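Local coordinates for protein STM4351 (PDB 2Y7I) that binds arginine with high specificity as a periplasmic solute-binding protein, probably for its uptake into the cell, at residues Cys47-Pro59 / Lys65-Arg79. Residues are numbered along the deposited sequence; the frame is centred on the assembly and turned at random.
With ZN (zinc ion), chain D; ZN (zinc ion), chain E; ARG (arginine), chain C; ACT (acetate ion), chain G.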
loop_
_atom_site.group_PDB
_atom_site.type_symbol
_atom_site.label_atom_id
_atom_site.label_comp_id
_atom_site.label_asym_id
_atom_site.label_seq_id
_atom_site.Cartn_x
_atom_site.Cartn_y
_atom_site.Cartn_z
ATOM N N CYS A 47 -12.345 8.491 15.065
ATOM C CA CYS A 47 -12.827 8.953 13.765
ATOM C C CYS A 47 -14.315 9.308 13.824
ATOM O O CYS A 47 -15.114 8.581 14.414
ATOM C CB CYS A 47 -12.603 7.864 12.720
ATOM S SG CYS A 47 -12.679 8.477 11.062
ATOM N N SER A 48 -14.677 10.432 13.218
ATOM C CA SER A 48 -16.076 10.805 13.085
ATOM C C SER A 48 -16.388 11.161 11.634
ATOM O O SER A 48 -15.607 11.863 10.993
ATOM C CB SER A 48 -16.404 11.975 14.009
ATOM O OG SER A 48 -17.801 12.188 14.038
ATOM N N PHE A 49 -17.522 10.677 11.125
ATOM C CA PHE A 49 -17.925 10.956 9.739
ATOM C C PHE A 49 -19.204 11.773 9.637
ATOM O O PHE A 49 -20.161 11.547 10.383
ATOM C CB PHE A 49 -18.105 9.664 8.946
ATOM C CG PHE A 49 -16.833 8.907 8.734
ATOM C CD1 PHE A 49 -15.971 9.247 7.704
ATOM C CD2 PHE A 49 -16.492 7.854 9.576
ATOM C CE1 PHE A 49 -14.780 8.552 7.516
ATOM C CE2 PHE A 49 -15.310 7.150 9.388
ATOM C CZ PHE A 49 -14.456 7.502 8.354
ATOM N N THR A 50 -19.204 12.724 8.706
ATOM C CA THR A 50 -20.405 13.480 8.355
ATOM C C THR A 50 -20.699 13.188 6.887
ATOM O O THR A 50 -19.812 13.322 6.037
ATOM C CB THR A 50 -20.207 14.989 8.593
ATOM O OG1 THR A 50 -19.861 15.199 9.964
ATOM C CG2 THR A 50 -21.484 15.789 8.271
ATOM N N ASN A 51 -21.932 12.767 6.613
ATOM C CA ASN A 51 -22.381 12.383 5.284
ATOM C C ASN A 51 -23.236 13.499 4.665
ATOM O O ASN A 51 -24.280 13.862 5.204
ATOM C CB ASN A 51 -23.163 11.060 5.391
ATOM C CG ASN A 51 -23.849 10.649 4.095
ATOM O OD1 ASN A 51 -24.895 10.002 4.131
ATOM N ND2 ASN A 51 -23.271 11.001 2.961
ATOM N N GLN A 52 -22.763 14.062 3.556
ATOM C CA GLN A 52 -23.463 15.167 2.870
ATOM C C GLN A 52 -23.120 15.099 1.377
ATOM O O GLN A 52 -22.280 14.287 0.978
ATOM C CB GLN A 52 -23.102 16.525 3.486
ATOM C CG GLN A 52 -21.626 16.917 3.377
ATOM C CD GLN A 52 -21.298 18.212 4.121
ATOM O OE1 GLN A 52 -21.426 18.294 5.345
ATOM N NE2 GLN A 52 -20.864 19.230 3.379
ATOM N N SER A 53 -23.761 15.925 0.555
ATOM C CA SER A 53 -23.574 15.834 -0.902
ATOM C C SER A 53 -22.106 16.028 -1.301
ATOM O O SER A 53 -21.387 16.827 -0.688
ATOM C CB SER A 53 -24.494 16.824 -1.638
ATOM O OG SER A 53 -24.227 18.176 -1.276
ATOM N N PHE A 54 -21.664 15.296 -2.319
ATOM C CA PHE A 54 -20.251 15.326 -2.739
ATOM C C PHE A 54 -19.778 16.735 -3.080
ATOM O O PHE A 54 -18.664 17.132 -2.705
ATOM C CB PHE A 54 -20.013 14.409 -3.950
ATOM C CG PHE A 54 -18.570 14.401 -4.430
ATOM C CD1 PHE A 54 -17.624 13.585 -3.813
ATOM C CD2 PHE A 54 -18.162 15.219 -5.495
ATOM C CE1 PHE A 54 -16.293 13.570 -4.254
ATOM C CE2 PHE A 54 -16.833 15.209 -5.942
ATOM C CZ PHE A 54 -15.900 14.396 -5.310
ATOM N N ASP A 55 -20.630 17.487 -3.776
ATOM C CA ASP A 55 -20.282 18.845 -4.227
ATOM C C ASP A 55 -20.172 19.867 -3.098
ATOM O O ASP A 55 -19.687 20.982 -3.321
ATOM C CB ASP A 55 -21.280 19.333 -5.284
ATOM C CG ASP A 55 -22.699 19.481 -4.741
ATOM O OD1 ASP A 55 -22.993 19.014 -3.619
ATOM O OD2 ASP A 55 -23.534 20.074 -5.454
ATOM N N SER A 56 -20.633 19.502 -1.898
ATOM C CA SER A 56 -20.587 20.410 -0.746
ATOM C C SER A 56 -19.372 20.162 0.153
ATOM O O SER A 56 -19.162 20.893 1.125
ATOM C CB SER A 56 -21.867 20.293 0.095
ATOM O OG SER A 56 -21.851 19.090 0.855
ATOM N N LEU A 57 -18.580 19.145 -0.180
ATOM C CA LEU A 57 -17.515 18.689 0.719
ATOM C C LEU A 57 -16.342 19.655 0.782
ATOM O O LEU A 57 -15.892 20.016 1.872
ATOM C CB LEU A 57 -17.033 17.293 0.332
ATOM C CG LEU A 57 -17.972 16.117 0.636
ATOM C CD1 LEU A 57 -17.417 14.858 -0.005
ATOM C CD2 LEU A 57 -18.193 15.930 2.150
ATOM N N ILE A 58 -15.830 20.044 -0.384
ATOM C CA ILE A 58 -14.739 21.024 -0.409
ATOM C C ILE A 58 -15.124 22.372 0.234
ATOM O O ILE A 58 -14.381 22.869 1.078
ATOM C CB ILE A 58 -14.096 21.149 -1.808
ATOM C CG1 ILE A 58 -13.184 19.935 -2.037
ATOM C CG2 ILE A 58 -13.280 22.455 -1.940
ATOM C CD1 ILE A 58 -12.784 19.721 -3.480
ATOM N N PRO A 59 -16.290 22.957 -0.146
ATOM C CA PRO A 59 -16.750 24.182 0.516
ATOM C C PRO A 59 -16.890 24.083 2.039
ATOM O O PRO A 59 -16.471 25.003 2.750
ATOM C CB PRO A 59 -18.114 24.437 -0.130
ATOM C CG PRO A 59 -17.995 23.852 -1.475
ATOM C CD PRO A 59 -17.093 22.655 -1.347
ATOM N N LYS A 65 -15.985 23.019 8.726
ATOM C CA LYS A 65 -17.019 22.132 9.255
ATOM C C LYS A 65 -16.443 20.768 9.670
ATOM O O LYS A 65 -16.984 20.098 10.549
ATOM C CB LYS A 65 -18.148 21.965 8.233
ATOM C CG LYS A 65 -19.322 21.147 8.726
ATOM C CD LYS A 65 -20.338 20.901 7.622
ATOM C CE LYS A 65 -21.589 20.261 8.189
ATOM N NZ LYS A 65 -22.551 19.984 7.103
ATOM N N PHE A 66 -15.356 20.361 9.024
ATOM C CA PHE A 66 -14.614 19.174 9.431
ATOM C C PHE A 66 -13.120 19.331 9.156
ATOM O O PHE A 66 -12.696 20.300 8.532
ATOM C CB PHE A 66 -15.185 17.871 8.830
ATOM C CG PHE A 66 -15.998 18.051 7.570
ATOM C CD1 PHE A 66 -15.382 18.340 6.353
ATOM C CD2 PHE A 66 -17.379 17.884 7.597
ATOM C CE1 PHE A 66 -16.134 18.482 5.186
ATOM C CE2 PHE A 66 -18.144 18.027 6.433
ATOM C CZ PHE A 66 -17.521 18.327 5.231
ATOM N N ASP A 67 -12.332 18.382 9.646
ATOM C CA ASP A 67 -10.880 18.447 9.545
ATOM C C ASP A 67 -10.361 17.940 8.210
ATOM O O ASP A 67 -9.339 18.409 7.722
ATOM C CB ASP A 67 -10.251 17.623 10.663
ATOM C CG ASP A 67 -10.689 18.081 12.019
ATOM O OD1 ASP A 67 -10.463 19.269 12.336
ATOM O OD2 ASP A 67 -11.291 17.264 12.752
ATOM N N ALA A 68 -11.067 16.975 7.632
ATOM C CA ALA A 68 -10.585 16.288 6.444
ATOM C C ALA A 68 -11.748 15.730 5.636
ATOM O O ALA A 68 -12.859 15.589 6.143
ATOM C CB ALA A 68 -9.607 15.172 6.828
ATOM N N VAL A 69 -11.483 15.449 4.367
ATOM C CA VAL A 69 -12.477 14.870 3.473
ATOM C C VAL A 69 -11.871 13.622 2.864
ATOM O O VAL A 69 -10.725 13.643 2.388
ATOM C CB VAL A 69 -12.898 15.877 2.360
ATOM C CG1 VAL A 69 -13.559 15.179 1.184
ATOM C CG2 VAL A 69 -13.841 16.934 2.929
ATOM N N ILE A 70 -12.631 12.530 2.906
ATOM C CA ILE A 70 -12.301 11.333 2.141
ATOM C C ILE A 70 -13.582 10.870 1.438
ATOM O O ILE A 70 -14.623 10.679 2.090
ATOM C CB ILE A 70 -11.624 10.239 3.028
ATOM C CG1 ILE A 70 -10.939 9.171 2.162
ATOM C CG2 ILE A 70 -12.615 9.620 4.053
ATOM C CD1 ILE A 70 -10.145 8.109 2.971
ATOM N N ALA A 71 -13.532 10.750 0.110
ATOM C CA ALA A 71 -14.758 10.477 -0.661
ATOM C C ALA A 71 -14.522 10.010 -2.093
ATOM O O ALA A 71 -15.166 10.500 -3.026
ATOM C CB ALA A 71 -15.677 11.720 -0.655
ATOM N N GLY A 72 -13.600 9.065 -2.273
ATOM C CA GLY A 72 -13.228 8.611 -3.607
ATOM C C GLY A 72 -12.840 9.786 -4.490
ATOM O O GLY A 72 -13.126 9.786 -5.680
ATOM N N MET A 73 -12.152 10.765 -3.904
ATOM C CA MET A 73 -11.943 12.068 -4.542
ATOM C C MET A 73 -10.594 12.170 -5.260
ATOM O O MET A 73 -9.541 12.176 -4.612
ATOM C CB MET A 73 -12.067 13.186 -3.490
ATOM C CG MET A 73 -11.825 14.611 -4.029
ATOM S SD MET A 73 -11.998 15.923 -2.788
ATOM C CE MET A 73 -13.806 15.964 -2.621
ATOM N N ASP A 74 -10.644 12.241 -6.592
ATOM C CA ASP A 74 -9.457 12.425 -7.431
ATOM C C ASP A 74 -8.794 13.751 -7.090
ATOM O O ASP A 74 -9.473 14.769 -6.930
ATOM C CB ASP A 74 -9.835 12.461 -8.922
ATOM C CG ASP A 74 -10.283 11.104 -9.470
ATOM O OD1 ASP A 74 -10.720 10.228 -8.699
ATOM O OD2 ASP A 74 -10.183 10.919 -10.711
ATOM N N MET A 75 -7.468 13.737 -7.015
ATOM C CA MET A 75 -6.686 14.944 -6.726
ATOM C C MET A 75 -6.481 15.773 -7.985
ATOM O O MET A 75 -5.387 15.813 -8.547
ATOM C CB MET A 75 -5.331 14.571 -6.124
ATOM C CG MET A 75 -5.441 13.729 -4.849
ATOM S SD MET A 75 -3.837 13.172 -4.210
ATOM C CE MET A 75 -3.230 12.167 -5.549
ATOM N N THR A 76 -7.542 16.437 -8.428
ATOM C CA THR A 76 -7.501 17.200 -9.671
ATOM C C THR A 76 -6.783 18.540 -9.458
ATOM O O THR A 76 -6.735 19.036 -8.330
ATOM C CB THR A 76 -8.914 17.474 -10.198
ATOM O OG1 THR A 76 -9.572 18.400 -9.324
ATOM C CG2 THR A 76 -9.738 16.168 -10.312
ATOM N N PRO A 77 -6.236 19.136 -10.537
ATOM C CA PRO A 77 -5.620 20.466 -10.409
ATOM C C PRO A 77 -6.602 21.520 -9.887
ATOM O O PRO A 77 -6.221 22.367 -9.086
ATOM C CB PRO A 77 -5.205 20.813 -11.845
ATOM C CG PRO A 77 -5.084 19.512 -12.547
ATOM C CD PRO A 77 -6.102 18.593 -11.904
ATOM N N LYS A 78 -7.857 21.456 -10.323
ATOM C CA LYS A 78 -8.876 22.387 -9.819
ATOM C C LYS A 78 -9.074 22.278 -8.313
ATOM O O LYS A 78 -9.206 23.280 -7.623
ATOM C CB LYS A 78 -10.217 22.193 -10.533
ATOM C CG LYS A 78 -10.486 23.203 -11.642
ATOM C CD LYS A 78 -11.762 22.830 -12.421
ATOM C CE LYS A 78 -12.447 24.080 -12.979
ATOM N NZ LYS A 78 -13.343 23.772 -14.136
ATOM N N ARG A 79 -9.100 21.057 -7.801
ATOM C CA ARG A 79 -9.291 20.870 -6.376
ATOM C C ARG A 79 -8.041 21.268 -5.601
ATOM O O ARG A 79 -8.142 21.777 -4.487
ATOM C CB ARG A 79 -9.718 19.443 -6.066
ATOM C CG ARG A 79 -11.099 19.119 -6.630
ATOM C CD ARG A 79 -11.410 17.639 -6.545
ATOM N NE ARG A 79 -12.717 17.349 -7.126
ATOM C CZ ARG A 79 -13.072 16.156 -7.580
ATOM N NH1 ARG A 79 -12.209 15.142 -7.509
ATOM N NH2 ARG A 79 -14.286 15.971 -8.098
HETATM ZN ZN ZN D . -25.381 20.022 -4.538
HETATM ZN ZN ZN E . -12.418 18.204 14.197
HETATM N N ARG C . -13.915 9.989 -8.445
HETATM C CA ARG C . -14.906 11.014 -8.898
HETATM C C ARG C . -14.387 12.411 -8.576
HETATM O O ARG C . -15.068 13.398 -8.839
HETATM C CB ARG C . -16.281 10.791 -8.233
HETATM C CG ARG C . -16.234 10.733 -6.696
HETATM C CD ARG C . -17.625 10.659 -6.069
HETATM N NE ARG C . -17.519 10.272 -4.659
HETATM C CZ ARG C . -18.545 10.146 -3.820
HETATM N NH1 ARG C . -19.797 10.380 -4.217
HETATM N NH2 ARG C . -18.315 9.786 -2.575
HETATM O OXT ARG C . -13.283 12.573 -8.022
HETATM C C ACT G . -12.372 18.649 -11.330
HETATM O O ACT G . -11.883 19.151 -10.297
HETATM O OXT ACT G . -11.574 18.463 -12.283
HETATM C CH3 ACT G . -13.824 18.282 -11.412
HETATM O O HOH W 1 -13.742 19.553 13.162
#
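Leu57, on the first turn of helix 57-62, packs against three residues of 65-79: its CD1 lies 3.6 Å from Ala71 CB and also meets Val69 CG1, while CD2 reaches Phe66 CZ. Beside it, Ile58 CD1 rests on Arg79 CG (3.6 Å) and on Met73 SD. Phe54, with CG anti to its backbone N (chi1 180°), lays one ring face against the bound arginine and turns its edge to segment 65-79: the ligand's CD lies over the face, Ala71 O sits at the edge, and Met73 CE touches CZ. Arg79 NH2 comes in the ring plane to Phe54 CE2 (3.4 Å), the guanidinium turned 71° from the ring. That guanidinium grips the ligand carboxylate with two bonds, NH2 to O (2.8 Å, 173°) and NH1 to OXT; NH1 also donates to a lone pair of Asp74 O, and the three bonds together fix the rotation of the guanidinium. Ala71 O accepts from the ligand NE (2.9 Å). At the far edge the extended Lys65 donates from NZ to Gln52 OE1 (2.7 Å), and this amide lies at the edge of the Phe66 ring. Gln52 NE2 continues to Ser56 OG. Strands 46-51 and 68-69 flank strand 7-12 in a parallel sheet; the loops after these strands form one wall of the arginine pocket, and Glu118, Thr122 and Asp160 bind the ligand from the other sheet's side, as in two-lobed family 3 solute-binding proteins.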